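Local coordinates for protein CRISPR-associated endoribonuclease Cse3 (Thermus thermophilus, PDB 2Y8Y) that cuts the repeats of CRISPR transcripts to release crRNA and keeps hold of the processed RNA, as part of bacterial antiviral defence, at residues Glu28-Leu33 with Glu46-Arg51; Lys35-Ala40 with Val65-Glu70; Gln97-Arg102 with Leu184-Pro189. One frame throughout, in Å; residues are numbered along the deposited sequence.

Contact 1: Glu28-Leu33 with Glu46-Arg51. With nucleotides of chain B.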
loop_
_atom_site.group_PDB
_atom_site.type_symbol
_atom_site.label_atom_id
_atom_site.label_comp_id
_atom_site.label_asym_id
_atom_site.label_seq_id
_atom_site.Cartn_x
_atom_site.Cartn_y
_atom_site.Cartn_z
ATOM N N GLU A 28 -5.792 -13.171 6.731
ATOM C CA GLU A 28 -4.760 -14.149 7.064
ATOM C C GLU A 28 -3.374 -13.665 6.646
ATOM O O GLU A 28 -2.391 -13.868 7.349
ATOM C CB GLU A 28 -5.070 -15.504 6.423
ATOM C CG GLU A 28 -6.244 -16.243 7.043
ATOM C CD GLU A 28 -6.021 -16.588 8.506
ATOM O OE1 GLU A 28 -4.851 -16.644 8.946
ATOM O OE2 GLU A 28 -7.020 -16.800 9.222
ATOM N N MET A 29 -3.295 -13.028 5.486
ATOM C CA MET A 29 -2.021 -12.471 5.050
ATOM C C MET A 29 -1.494 -11.486 6.091
ATOM O O MET A 29 -0.314 -11.494 6.424
ATOM C CB MET A 29 -2.168 -11.787 3.699
ATOM C CG MET A 29 -0.874 -11.194 3.167
ATOM S SD MET A 29 0.258 -12.498 2.632
ATOM C CE MET A 29 -0.553 -13.032 1.124
ATOM N N HIS A 30 -2.382 -10.649 6.616
ATOM C CA HIS A 30 -2.011 -9.690 7.651
ATOM C C HIS A 30 -1.438 -10.387 8.885
ATOM O O HIS A 30 -0.432 -9.941 9.444
ATOM C CB HIS A 30 -3.232 -8.844 8.034
ATOM C CG HIS A 30 -3.007 -7.926 9.193
ATOM N ND1 HIS A 30 -2.167 -6.832 9.133
ATOM C CD2 HIS A 30 -3.524 -7.930 10.442
ATOM C CE1 HIS A 30 -2.178 -6.205 10.292
ATOM N NE2 HIS A 30 -2.995 -6.850 11.107
ATOM N N ARG A 31 -2.087 -11.462 9.316
ATOM C CA ARG A 31 -1.610 -12.213 10.478
ATOM C C ARG A 31 -0.186 -12.720 10.255
ATOM O O ARG A 31 0.673 -12.607 11.132
ATOM C CB ARG A 31 -2.546 -13.378 10.805
ATOM C CG ARG A 31 -3.942 -12.957 11.245
ATOM C CD ARG A 31 -4.851 -14.164 11.446
ATOM N NE ARG A 31 -4.591 -14.875 12.696
ATOM C CZ ARG A 31 -5.241 -14.646 13.833
ATOM N NH1 ARG A 31 -6.189 -13.722 13.881
ATOM N NH2 ARG A 31 -4.946 -15.341 14.925
ATOM N N THR A 32 0.060 -13.275 9.072
ATOM C CA THR A 32 1.386 -13.789 8.740
ATOM C C THR A 32 2.458 -12.707 8.690
ATOM O O THR A 32 3.491 -12.811 9.355
ATOM C CB THR A 32 1.375 -14.532 7.401
ATOM O OG1 THR A 32 0.571 -15.705 7.521
ATOM C CG2 THR A 32 2.793 -14.932 6.999
ATOM N N LEU A 33 2.207 -11.654 7.917
ATOM C CA LEU A 33 3.224 -10.650 7.684
ATOM C C LEU A 33 3.570 -9.925 8.974
ATOM O O LEU A 33 4.722 -9.546 9.201
ATOM C CB LEU A 33 2.763 -9.667 6.604
ATOM C CG LEU A 33 2.479 -10.301 5.239
ATOM C CD1 LEU A 33 2.057 -9.187 4.285
ATOM C CD2 LEU A 33 3.705 -11.052 4.708
ATOM N N GLU A 46 5.839 0.794 14.224
ATOM C CA GLU A 46 5.685 0.164 12.917
ATOM C C GLU A 46 4.377 0.544 12.186
ATOM O O GLU A 46 3.333 0.803 12.806
ATOM C CB GLU A 46 5.834 -1.354 13.071
ATOM C CG GLU A 46 5.870 -2.166 11.774
ATOM C CD GLU A 46 6.947 -1.698 10.810
ATOM O OE1 GLU A 46 8.105 -2.173 10.917
ATOM O OE2 GLU A 46 6.621 -0.881 9.934
ATOM N N ARG A 47 4.469 0.596 10.861
ATOM C CA ARG A 47 3.309 0.695 9.984
ATOM C C ARG A 47 3.552 -0.300 8.861
ATOM O O ARG A 47 4.146 0.029 7.837
ATOM C CB ARG A 47 3.154 2.118 9.438
ATOM C CG ARG A 47 2.077 2.283 8.333
ATOM C CD ARG A 47 0.644 2.002 8.829
ATOM N NE ARG A 47 0.254 0.605 8.684
ATOM C CZ ARG A 47 -0.898 0.110 9.110
ATOM N NH1 ARG A 47 -1.759 0.923 9.709
ATOM N NH2 ARG A 47 -1.188 -1.172 8.940
ATOM N N LEU A 48 3.093 -1.527 9.067
ATOM C CA LEU A 48 3.223 -2.560 8.064
ATOM C C LEU A 48 2.276 -2.237 6.901
ATOM O O LEU A 48 1.086 -1.982 7.134
ATOM C CB LEU A 48 2.833 -3.886 8.703
ATOM C CG LEU A 48 2.650 -5.070 7.772
ATOM C CD1 LEU A 48 3.990 -5.398 7.173
ATOM C CD2 LEU A 48 2.070 -6.228 8.559
ATOM N N LEU A 49 2.803 -2.234 5.674
ATOM C CA LEU A 49 1.989 -2.082 4.462
ATOM C C LEU A 49 2.398 -3.151 3.462
ATOM O O LEU A 49 3.548 -3.589 3.442
ATOM C CB LEU A 49 2.200 -0.704 3.839
ATOM C CG LEU A 49 1.832 0.500 4.695
ATOM C CD1 LEU A 49 2.323 1.793 4.053
ATOM C CD2 LEU A 49 0.324 0.543 4.905
ATOM N N TRP A 50 1.472 -3.576 2.616
ATOM C CA TRP A 50 1.814 -4.524 1.576
ATOM C C TRP A 50 0.905 -4.377 0.374
ATOM O O TRP A 50 -0.137 -3.735 0.448
ATOM C CB TRP A 50 1.808 -5.965 2.104
ATOM C CG TRP A 50 0.490 -6.679 2.080
ATOM C CD1 TRP A 50 -0.026 -7.418 1.047
ATOM C CD2 TRP A 50 -0.441 -6.797 3.154
ATOM N NE1 TRP A 50 -1.231 -7.953 1.403
ATOM C CE2 TRP A 50 -1.507 -7.589 2.694
ATOM C CE3 TRP A 50 -0.489 -6.292 4.453
ATOM C CZ2 TRP A 50 -2.614 -7.895 3.490
ATOM C CZ3 TRP A 50 -1.586 -6.600 5.242
ATOM C CH2 TRP A 50 -2.629 -7.395 4.757
ATOM N N ARG A 51 1.345 -4.927 -0.749
ATOM C CA ARG A 51 0.501 -5.040 -1.934
ATOM C C ARG A 51 0.721 -6.397 -2.572
ATOM O O ARG A 51 1.869 -6.821 -2.769
ATOM C CB ARG A 51 0.826 -3.937 -2.943
ATOM C CG ARG A 51 -0.025 -4.013 -4.223
ATOM C CD ARG A 51 0.171 -2.821 -5.166
ATOM N NE ARG A 51 1.564 -2.674 -5.605
ATOM C CZ ARG A 51 2.401 -1.713 -5.210
ATOM N NH1 ARG A 51 2.033 -0.765 -4.353
ATOM N NH2 ARG A 51 3.644 -1.701 -5.682
ATOM P P A B 18 -6.969 -7.307 12.559
ATOM O OP1 A B 18 -7.235 -7.172 11.116
ATOM O OP2 A B 18 -8.049 -7.821 13.442
ATOM O "O5'" A B 18 -5.640 -8.157 12.774
ATOM C "C5'" A B 18 -5.233 -8.584 14.065
ATOM C "C4'" A B 18 -4.250 -9.723 13.969
ATOM O "O4'" A B 18 -2.989 -9.248 13.422
ATOM C "C3'" A B 18 -3.844 -10.375 15.279
ATOM O "O3'" A B 18 -4.812 -11.279 15.778
ATOM C "C2'" A B 18 -2.523 -11.035 14.910
ATOM O "O2'" A B 18 -2.742 -12.221 14.158
ATOM C "C1'" A B 18 -1.918 -9.979 13.987
ATOM N N9 A B 18 -1.054 -9.048 14.733
ATOM C C8 A B 18 -1.292 -7.744 15.093
ATOM N N7 A B 18 -0.308 -7.198 15.770
ATOM C C5 A B 18 0.633 -8.218 15.875
ATOM C C6 A B 18 1.906 -8.297 16.474
ATOM N N6 A B 18 2.487 -7.286 17.126
ATOM N N1 A B 18 2.575 -9.466 16.378
ATOM C C2 A B 18 2.007 -10.491 15.733
ATOM N N3 A B 18 0.821 -10.535 15.130
ATOM C C4 A B 18 0.182 -9.360 15.240
ATOM P P G B 16 -3.498 4.115 10.109
ATOM O OP1 G B 16 -2.090 3.698 9.910
ATOM O OP2 G B 16 -4.401 4.197 8.925
ATOM O "O5'" G B 16 -4.188 3.213 11.214
ATOM C "C5'" G B 16 -3.548 2.949 12.450
ATOM C "C4'" G B 16 -4.416 2.100 13.344
ATOM O "O4'" G B 16 -5.687 2.758 13.578
ATOM C "C3'" G B 16 -4.817 0.737 12.801
ATOM O "O3'" G B 16 -3.782 -0.218 12.899
ATOM C "C2'" G B 16 -6.031 0.408 13.656
ATOM O "O2'" G B 16 -5.632 0.025 14.963
ATOM C "C1'" G B 16 -6.702 1.775 13.738
ATOM N N9 G B 16 -7.700 1.939 12.667
ATOM C C8 G B 16 -7.586 2.640 11.488
ATOM N N7 G B 16 -8.667 2.543 10.758
ATOM C C5 G B 16 -9.522 1.721 11.487
ATOM C C6 G B 16 -10.833 1.266 11.194
ATOM O O6 G B 16 -11.536 1.500 10.198
ATOM N N1 G B 16 -11.331 0.460 12.207
ATOM C C2 G B 16 -10.661 0.141 13.363
ATOM N N2 G B 16 -11.313 -0.654 14.233
ATOM N N3 G B 16 -9.435 0.560 13.645
ATOM C C4 G B 16 -8.935 1.344 12.671
ATOM P P DG B 17 -3.679 -1.447 11.865
ATOM O OP1 DG B 17 -2.478 -2.221 12.222
ATOM O OP2 DG B 17 -3.805 -0.919 10.492
ATOM O "O5'" DG B 17 -5.003 -2.307 12.135
ATOM C "C5'" DG B 17 -5.266 -2.945 13.369
ATOM C "C4'" DG B 17 -6.674 -3.496 13.441
ATOM O "O4'" DG B 17 -7.662 -2.471 13.157
ATOM C "C3'" DG B 17 -7.079 -4.674 12.559
ATOM O "O3'" DG B 17 -6.557 -5.858 13.121
ATOM C "C2'" DG B 17 -8.604 -4.602 12.655
ATOM C "C1'" DG B 17 -8.853 -3.094 12.727
ATOM N N9 DG B 17 -9.381 -2.483 11.493
ATOM C C8 DG B 17 -8.742 -1.646 10.612
ATOM N N7 DG B 17 -9.521 -1.263 9.627
ATOM C C5 DG B 17 -10.739 -1.894 9.882
ATOM C C6 DG B 17 -11.964 -1.877 9.164
ATOM O O6 DG B 17 -12.245 -1.277 8.126
ATOM N N1 DG B 17 -12.942 -2.650 9.783
ATOM C C2 DG B 17 -12.760 -3.361 10.945
ATOM N N2 DG B 17 -13.825 -4.057 11.387
ATOM N N3 DG B 17 -11.623 -3.387 11.625
ATOM C C4 DG B 17 -10.664 -2.640 11.033
#

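Contact 2: Lys35-Ala40 with Val65-Glu70. With nucleotides of chain B.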
loop_
_atom_site.group_PDB
_atom_site.type_symbol
_atom_site.label_atom_id
_atom_site.label_comp_id
_atom_site.label_asym_id
_atom_site.label_seq_id
_atom_site.Cartn_x
_atom_site.Cartn_y
_atom_site.Cartn_z
ATOM N N LYS A 35 3.950 -10.988 11.822
ATOM C CA LYS A 35 4.902 -11.733 12.634
ATOM C C LYS A 35 6.331 -11.250 12.426
ATOM O O LYS A 35 7.147 -11.322 13.343
ATOM C CB LYS A 35 4.824 -13.231 12.334
ATOM C CG LYS A 35 3.487 -13.865 12.679
ATOM C CD LYS A 35 3.461 -15.336 12.309
ATOM C CE LYS A 35 2.067 -15.915 12.463
ATOM N NZ LYS A 35 2.035 -17.376 12.163
ATOM N N ALA A 36 6.637 -10.774 11.221
ATOM C CA ALA A 36 8.002 -10.356 10.889
ATOM C C ALA A 36 8.445 -9.096 11.612
ATOM O O ALA A 36 9.633 -8.810 11.699
ATOM C CB ALA A 36 8.158 -10.182 9.378
ATOM N N VAL A 37 7.482 -8.326 12.112
ATOM C CA VAL A 37 7.786 -7.085 12.820
ATOM C C VAL A 37 6.972 -6.989 14.109
ATOM O O VAL A 37 6.557 -5.904 14.521
ATOM C CB VAL A 37 7.552 -5.857 11.927
ATOM C CG1 VAL A 37 8.633 -5.772 10.857
ATOM C CG2 VAL A 37 6.164 -5.909 11.313
ATOM N N SER A 38 6.757 -8.140 14.741
ATOM C CA SER A 38 5.861 -8.248 15.892
ATOM C C SER A 38 6.213 -7.319 17.053
ATOM O O SER A 38 5.352 -6.609 17.573
ATOM C CB SER A 38 5.785 -9.697 16.377
ATOM O OG SER A 38 4.973 -9.804 17.532
ATOM N N ARG A 39 7.473 -7.316 17.468
ATOM C CA ARG A 39 7.860 -6.456 18.578
ATOM C C ARG A 39 7.729 -4.979 18.236
ATOM O O ARG A 39 7.263 -4.182 19.056
ATOM C CB ARG A 39 9.278 -6.761 19.051
ATOM C CG ARG A 39 9.721 -5.873 20.210
ATOM C CD ARG A 39 10.818 -6.535 21.023
ATOM N NE ARG A 39 11.995 -6.801 20.208
ATOM C CZ ARG A 39 12.858 -5.868 19.825
ATOM N NH1 ARG A 39 12.667 -4.604 20.182
ATOM N NH2 ARG A 39 13.908 -6.195 19.083
ATOM N N ALA A 40 8.150 -4.599 17.031
ATOM C CA ALA A 40 8.051 -3.206 16.623
ATOM C C ALA A 40 6.593 -2.748 16.637
ATOM O O ALA A 40 6.291 -1.615 17.016
ATOM C CB ALA A 40 8.676 -2.993 15.246
ATOM N N VAL A 65 6.218 -5.949 0.533
ATOM C CA VAL A 65 5.971 -5.549 1.913
ATOM C C VAL A 65 6.865 -4.391 2.281
ATOM O O VAL A 65 8.081 -4.471 2.118
ATOM C CB VAL A 65 6.290 -6.688 2.903
ATOM C CG1 VAL A 65 5.896 -6.279 4.320
ATOM C CG2 VAL A 65 5.604 -7.981 2.482
ATOM N N GLN A 66 6.271 -3.322 2.794
ATOM C CA GLN A 66 7.038 -2.209 3.322
ATOM C C GLN A 66 6.893 -2.156 4.831
ATOM O O GLN A 66 5.776 -2.220 5.375
ATOM C CB GLN A 66 6.535 -0.896 2.738
ATOM C CG GLN A 66 7.303 0.301 3.248
ATOM C CD GLN A 66 6.823 1.581 2.614
ATOM O OE1 GLN A 66 7.140 1.868 1.458
ATOM N NE2 GLN A 66 6.028 2.353 3.355
ATOM N N THR A 67 8.029 -2.048 5.509
ATOM C CA THR A 67 8.035 -1.869 6.948
ATOM C C THR A 67 8.954 -0.710 7.297
ATOM O O THR A 67 9.874 -0.395 6.553
ATOM C CB THR A 67 8.499 -3.142 7.676
ATOM O OG1 THR A 67 9.786 -3.538 7.183
ATOM C CG2 THR A 67 7.520 -4.285 7.445
ATOM N N LEU A 68 8.672 -0.063 8.413
ATOM C CA LEU A 68 9.508 1.028 8.896
ATOM C C LEU A 68 10.678 0.515 9.726
ATOM O O LEU A 68 11.637 1.250 9.967
ATOM C CB LEU A 68 8.663 1.987 9.734
ATOM C CG LEU A 68 7.458 2.588 9.006
ATOM C CD1 LEU A 68 6.711 3.547 9.924
ATOM C CD2 LEU A 68 7.891 3.313 7.761
ATOM N N THR A 69 10.594 -0.740 10.158
ATOM C CA THR A 69 11.647 -1.336 10.977
ATOM C C THR A 69 12.139 -2.591 10.289
ATOM O O THR A 69 11.509 -3.101 9.380
ATOM C CB THR A 69 11.150 -1.649 12.399
ATOM O OG1 THR A 69 10.228 -2.754 12.380
ATOM C CG2 THR A 69 10.461 -0.425 13.004
ATOM N N GLU A 70 13.293 -3.089 10.707
ATOM C CA GLU A 70 13.895 -4.195 9.989
ATOM C C GLU A 70 13.113 -5.471 10.254
ATOM O O GLU A 70 12.975 -5.888 11.399
ATOM C CB GLU A 70 15.359 -4.376 10.393
ATOM C CG GLU A 70 16.077 -5.333 9.468
ATOM C CD GLU A 70 17.523 -5.526 9.842
ATOM O OE1 GLU A 70 17.977 -4.839 10.773
ATOM O OE2 GLU A 70 18.196 -6.363 9.201
ATOM P P A B 18 -6.969 -7.307 12.559
ATOM O OP1 A B 18 -7.235 -7.172 11.116
ATOM O OP2 A B 18 -8.049 -7.821 13.442
ATOM O "O5'" A B 18 -5.640 -8.157 12.774
ATOM C "C5'" A B 18 -5.233 -8.584 14.065
ATOM C "C4'" A B 18 -4.250 -9.723 13.969
ATOM O "O4'" A B 18 -2.989 -9.248 13.422
ATOM C "C3'" A B 18 -3.844 -10.375 15.279
ATOM O "O3'" A B 18 -4.812 -11.279 15.778
ATOM C "C2'" A B 18 -2.523 -11.035 14.910
ATOM O "O2'" A B 18 -2.742 -12.221 14.158
ATOM C "C1'" A B 18 -1.918 -9.979 13.987
ATOM N N9 A B 18 -1.054 -9.048 14.733
ATOM C C8 A B 18 -1.292 -7.744 15.093
ATOM N N7 A B 18 -0.308 -7.198 15.770
ATOM C C5 A B 18 0.633 -8.218 15.875
ATOM C C6 A B 18 1.906 -8.297 16.474
ATOM N N6 A B 18 2.487 -7.286 17.126
ATOM N N1 A B 18 2.575 -9.466 16.378
ATOM C C2 A B 18 2.007 -10.491 15.733
ATOM N N3 A B 18 0.821 -10.535 15.130
ATOM C C4 A B 18 0.182 -9.360 15.240
#

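Contact 3: Gln97-Arg102 with Leu184-Pro189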
loop_
_atom_site.group_PDB
_atom_site.type_symbol
_atom_site.label_atom_id
_atom_site.label_comp_id
_atom_site.label_asym_id
_atom_site.label_seq_id
_atom_site.Cartn_x
_atom_site.Cartn_y
_atom_site.Cartn_z
ATOM N N GLN A 97 10.384 17.049 -7.838
ATOM C CA GLN A 97 10.820 15.759 -8.354
ATOM C C GLN A 97 9.647 14.984 -8.937
ATOM O O GLN A 97 8.610 14.846 -8.300
ATOM C CB GLN A 97 11.445 14.953 -7.226
ATOM C CG GLN A 97 12.019 13.619 -7.666
ATOM C CD GLN A 97 12.620 12.869 -6.514
ATOM O OE1 GLN A 97 12.342 13.173 -5.359
ATOM N NE2 GLN A 97 13.452 11.874 -6.818
ATOM N N ARG A 98 9.826 14.462 -10.147
ATOM C CA ARG A 98 8.787 13.690 -10.810
ATOM C C ARG A 98 9.000 12.199 -10.595
ATOM O O ARG A 98 10.118 11.686 -10.752
ATOM C CB ARG A 98 8.788 14.011 -12.301
ATOM C CG ARG A 98 8.312 15.420 -12.605
ATOM C CD ARG A 98 8.412 15.737 -14.087
ATOM N NE ARG A 98 7.384 16.684 -14.507
ATOM C CZ ARG A 98 7.517 18.005 -14.465
ATOM N NH1 ARG A 98 8.643 18.547 -14.019
ATOM N NH2 ARG A 98 6.524 18.786 -14.872
ATOM N N LEU A 99 7.919 11.499 -10.258
ATOM C CA LEU A 99 7.990 10.075 -9.951
ATOM C C LEU A 99 6.800 9.343 -10.535
ATOM O O LEU A 99 5.696 9.874 -10.565
ATOM C CB LEU A 99 7.988 9.864 -8.437
ATOM C CG LEU A 99 9.132 10.530 -7.677
ATOM C CD1 LEU A 99 8.830 10.524 -6.198
ATOM C CD2 LEU A 99 10.454 9.821 -7.996
ATOM N N ARG A 100 7.015 8.111 -10.984
ATOM C CA ARG A 100 5.891 7.218 -11.249
ATOM C C ARG A 100 5.386 6.672 -9.930
ATOM O O ARG A 100 6.137 6.563 -8.952
ATOM C CB ARG A 100 6.329 6.057 -12.144
ATOM C CG ARG A 100 6.876 6.479 -13.492
ATOM C CD ARG A 100 7.415 5.276 -14.283
ATOM N NE ARG A 100 8.667 4.766 -13.730
ATOM C CZ ARG A 100 8.774 3.681 -12.967
ATOM N NH1 ARG A 100 7.701 2.966 -12.661
ATOM N NH2 ARG A 100 9.964 3.304 -12.514
ATOM N N PHE A 101 4.107 6.325 -9.884
ATOM C CA PHE A 101 3.562 5.732 -8.669
ATOM C C PHE A 101 2.562 4.624 -8.959
ATOM O O PHE A 101 1.974 4.550 -10.047
ATOM C CB PHE A 101 2.902 6.788 -7.777
ATOM C CG PHE A 101 1.552 7.233 -8.272
ATOM C CD1 PHE A 101 1.442 8.262 -9.194
ATOM C CD2 PHE A 101 0.394 6.603 -7.828
ATOM C CE1 PHE A 101 0.197 8.664 -9.679
ATOM C CE2 PHE A 101 -0.860 6.996 -8.308
ATOM C CZ PHE A 101 -0.963 8.026 -9.227
ATOM N N ARG A 102 2.388 3.771 -7.960
ATOM C CA ARG A 102 1.357 2.747 -7.961
ATOM C C ARG A 102 0.745 2.737 -6.569
ATOM O O ARG A 102 1.462 2.836 -5.562
ATOM C CB ARG A 102 1.972 1.386 -8.296
ATOM C CG ARG A 102 0.977 0.228 -8.295
ATOM C CD ARG A 102 1.603 -1.064 -8.796
ATOM N NE ARG A 102 1.849 -0.986 -10.233
ATOM C CZ ARG A 102 1.235 -1.735 -11.149
ATOM N NH1 ARG A 102 0.339 -2.642 -10.787
ATOM N NH2 ARG A 102 1.535 -1.591 -12.433
ATOM N N LEU A 184 3.422 11.559 -10.669
ATOM C CA LEU A 184 3.196 12.643 -9.728
ATOM C C LEU A 184 4.463 13.459 -9.528
ATOM O O LEU A 184 5.536 13.117 -10.041
ATOM C CB LEU A 184 2.648 12.114 -8.399
ATOM C CG LEU A 184 3.468 11.056 -7.648
ATOM C CD1 LEU A 184 4.780 11.632 -7.124
ATOM C CD2 LEU A 184 2.660 10.479 -6.495
ATOM N N GLU A 185 4.333 14.562 -8.804
ATOM C CA GLU A 185 5.504 15.323 -8.386
ATOM C C GLU A 185 5.489 15.535 -6.880
ATOM O O GLU A 185 4.423 15.570 -6.248
ATOM C CB GLU A 185 5.602 16.660 -9.123
ATOM C CG GLU A 185 4.439 17.596 -8.887
ATOM C CD GLU A 185 4.663 18.964 -9.515
ATOM O OE1 GLU A 185 5.833 19.372 -9.664
ATOM O OE2 GLU A 185 3.666 19.632 -9.846
ATOM N N VAL A 186 6.682 15.678 -6.316
ATOM C CA VAL A 186 6.858 16.028 -4.914
ATOM C C VAL A 186 6.636 17.527 -4.755
ATOM O O VAL A 186 7.218 18.335 -5.483
ATOM C CB VAL A 186 8.283 15.689 -4.465
ATOM C CG1 VAL A 186 8.528 16.140 -3.016
ATOM C CG2 VAL A 186 8.531 14.213 -4.640
ATOM N N VAL A 187 5.773 17.899 -3.815
ATOM C CA VAL A 187 5.514 19.309 -3.550
ATOM C C VAL A 187 6.210 19.734 -2.264
ATOM O O VAL A 187 6.968 20.710 -2.241
ATOM C CB VAL A 187 3.987 19.564 -3.492
ATOM C CG1 VAL A 187 3.689 21.016 -3.119
ATOM C CG2 VAL A 187 3.370 19.238 -4.825
ATOM N N ASP A 188 5.981 18.966 -1.204
ATOM C CA ASP A 188 6.549 19.219 0.111
ATOM C C ASP A 188 7.241 17.934 0.563
ATOM O O ASP A 188 6.577 16.981 0.957
ATOM C CB ASP A 188 5.411 19.592 1.070
ATOM C CG ASP A 188 5.869 19.779 2.507
ATOM O OD1 ASP A 188 7.016 19.438 2.838
ATOM O OD2 ASP A 188 5.050 20.267 3.315
ATOM N N PRO A 189 8.577 17.888 0.490
ATOM C CA PRO A 189 9.277 16.643 0.837
ATOM C C PRO A 189 8.972 16.122 2.238
ATOM O O PRO A 189 8.886 14.904 2.415
ATOM C CB PRO A 189 10.754 17.023 0.711
ATOM C CG PRO A 189 10.743 18.086 -0.333
ATOM C CD PRO A 189 9.492 18.886 -0.097
#

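Contact 1: Glu28-Leu33 with Glu46-Arg51
Trp50, on strand 49-52, lies against one flank of helix 26-34, where Met29, His30 and Leu33 receive it. Starting at its CB, 3.9 Å from Leu33 CD1, the side chain leaves the backbone with CG between N and the carbonyl carbon (chi1 87°), and this swings the indole across the helix. CG and CD2 then pass under the same methyl, Leu33 CD1 standing 3.6 Å from CD2 as a CH-pi contact over the five-membered ring. NE1 and CE2 come next, beneath Met29 CG, which sits over the same face but toward the rim, 3.7 Å from CE2. The sulfur stays further off, above that face, in a looser Met-aromatic contact. At the far end of the indole, CH2 approaches His30 CB at 3.6 Å, and CZ3 reaches the edge of the imidazole. A branched leucine and a flexible methionine suit this place because both can spread hydrocarbon over a flat ring. Leu48 CD2 fills in beside Leu33 CB, 4.0 Å away.

The imidazole also meets RNA, His30 CD2 lying 3.2 Å from O5' of A18 of chain B. Arg47, bent at chi2 and chi3, grips Leu48 O with NH2 in the carbonyl plane and NE above it, the oxygen staying close to the guanidinium plane. NH1 bonds OP1 of G16 of chain B (2.8 Å) and OP2 of DG17 of chain B, and NH2, besides Leu48 O, makes a second hydrogen bond to OP2.

Trp50 thus packs against the base of His30 and one edge of its ring, and an apolar interior carries a polar rim that meets the RNA backbone. His30 lies by the DG17-A18 linkage and near Tyr27, inferred to stabilise the transition state, consistent with a place at the active site.

Contact 2: Lys35-Ala40 with Val65-Glu70
Val37 and Ala40 set their small apolar side chains against Thr67 and Thr69, joining the start of helix 38-42 to the end of strand 62-67. Methyl groups of Val37 and Ala40 pack on a methyl of Thr67 and on Thr69, hydroxyl included. Val37 CG1 touches Thr67 CG2 at 3.9 Å, the two side chains slanting past each other, and the same methyl lies 3.7 Å from Thr69 OG1. Ala40 CB comes within 3.3 Å of Thr69 OG1 and 3.8 Å of Thr69 CG2. Alanine suits this place, since its single methyl lets the helix come close, and threonine offers both a methyl for packing and a hydroxyl that can sit in the packing because Glu46 engages it.

Each threonine hydroxyl has a hydrogen-bond partner, one in the turn and one in Glu46. Thr67 OG1 donates to Thr69 O at 2.8 Å, arriving nearly along the C=O axis, and so ties the residue at the strand's end to the turn that follows. With chi1 at 71°, Thr69 carries OG1 between its backbone N and carbonyl carbon; this hydroxyl is hydrogen-bonded to Glu46 OE1, while the other carboxylate oxygen of Glu46 takes the backbone N of Leu68.

Between these segments, the base is met by Ser38. It has OG anti to its own N (chi1 177°) and gives a hydrogen bond to N1 of A18 of chain B, 2.7 Å away. Its carbonyl, Ser38 O, accepts from N6 of the same adenine at 3.0 Å. One serine therefore reads a donor and an acceptor on the Watson-Crick edge, a pattern that fits adenine.

No hydrogen bond crosses between the segments themselves. The chemistry implies that methyl packing sets the start of the helix against the strand end, Glu46 engages the turn that follows the strand, and Ser38 presents its polar groups to the RNA.

Contact 3: Gln97-Arg102 with Leu184-Pro189
Leu184 and Phe101 slant across each other, and the leucine's CD2 reaches the ring at CD1, 3.7 Å away. The approach is oblique to the ring; both side chains have CG between N and the carbonyl carbon, Phe101 with chi1 76° and Leu184 with chi1 57°, which brings them toward each other over the same face. The other branch of the leucine, CD1, turns to Leu99 and lies 3.9 Å from its CB. Further along, Leu99 CD1 meets Val186 CG2 at 4.0 Å, again with the two side chains at a slant. Gln97 runs differently: it lies alongside Val186, pointing the same way, so its aliphatic CB covers the methyl CG2 while its amide oxygen bonds the backbone N of Lys94. Large apolar residues suit this face, which Leu211 and Val213 help to bury around Phe101.

On the reverse face Arg98 and Glu185 stand as a non-hydrogen-bonded pair; their opposite charges are near but not in contact. Long charged chains suit this face, which is exposed at Arg98 and partly so at Glu185.

The backbones set this alternation. Leu99 and Leu184 form a hydrogen-bonded pair, with Leu99 N to Leu184 O at 2.9 Å and Leu184 N to Leu99 O at 2.8 Å, the latter almost straight at 174°. Val186 N adds a bond to Gln97 O at 2.9 Å.

Strands 98-110 and 173-186 thus pair in an antiparallel beta ladder, as in the sheet of a ferredoxin-like fold, the fold named for this protein, with a buried apolar face and a polar one.

Contacts 1 and 2 are neighbours, their centres about 9 Å apart, and they share the four-stranded antiparallel sheet, in which strands 49-52 and 62-67 lie side by side. Their segments alternate along the chain: helix 26-34, helix 38-42, strand 49-52, then strand 62-67. Leu48 of contact 1 packs on Val65 of contact 2, and both contacts reach A18 of chain B. Contact 3 follows later in sequence, in the other, seven-stranded sheet, with its centre about 25 Å from either. Contacts 1 and 3 still touch where Arg51 packs on Arg102. Contacts 1 and 2 thus both touch the RNA, whereas contact 3 pairs two strands of the second sheet well away from it.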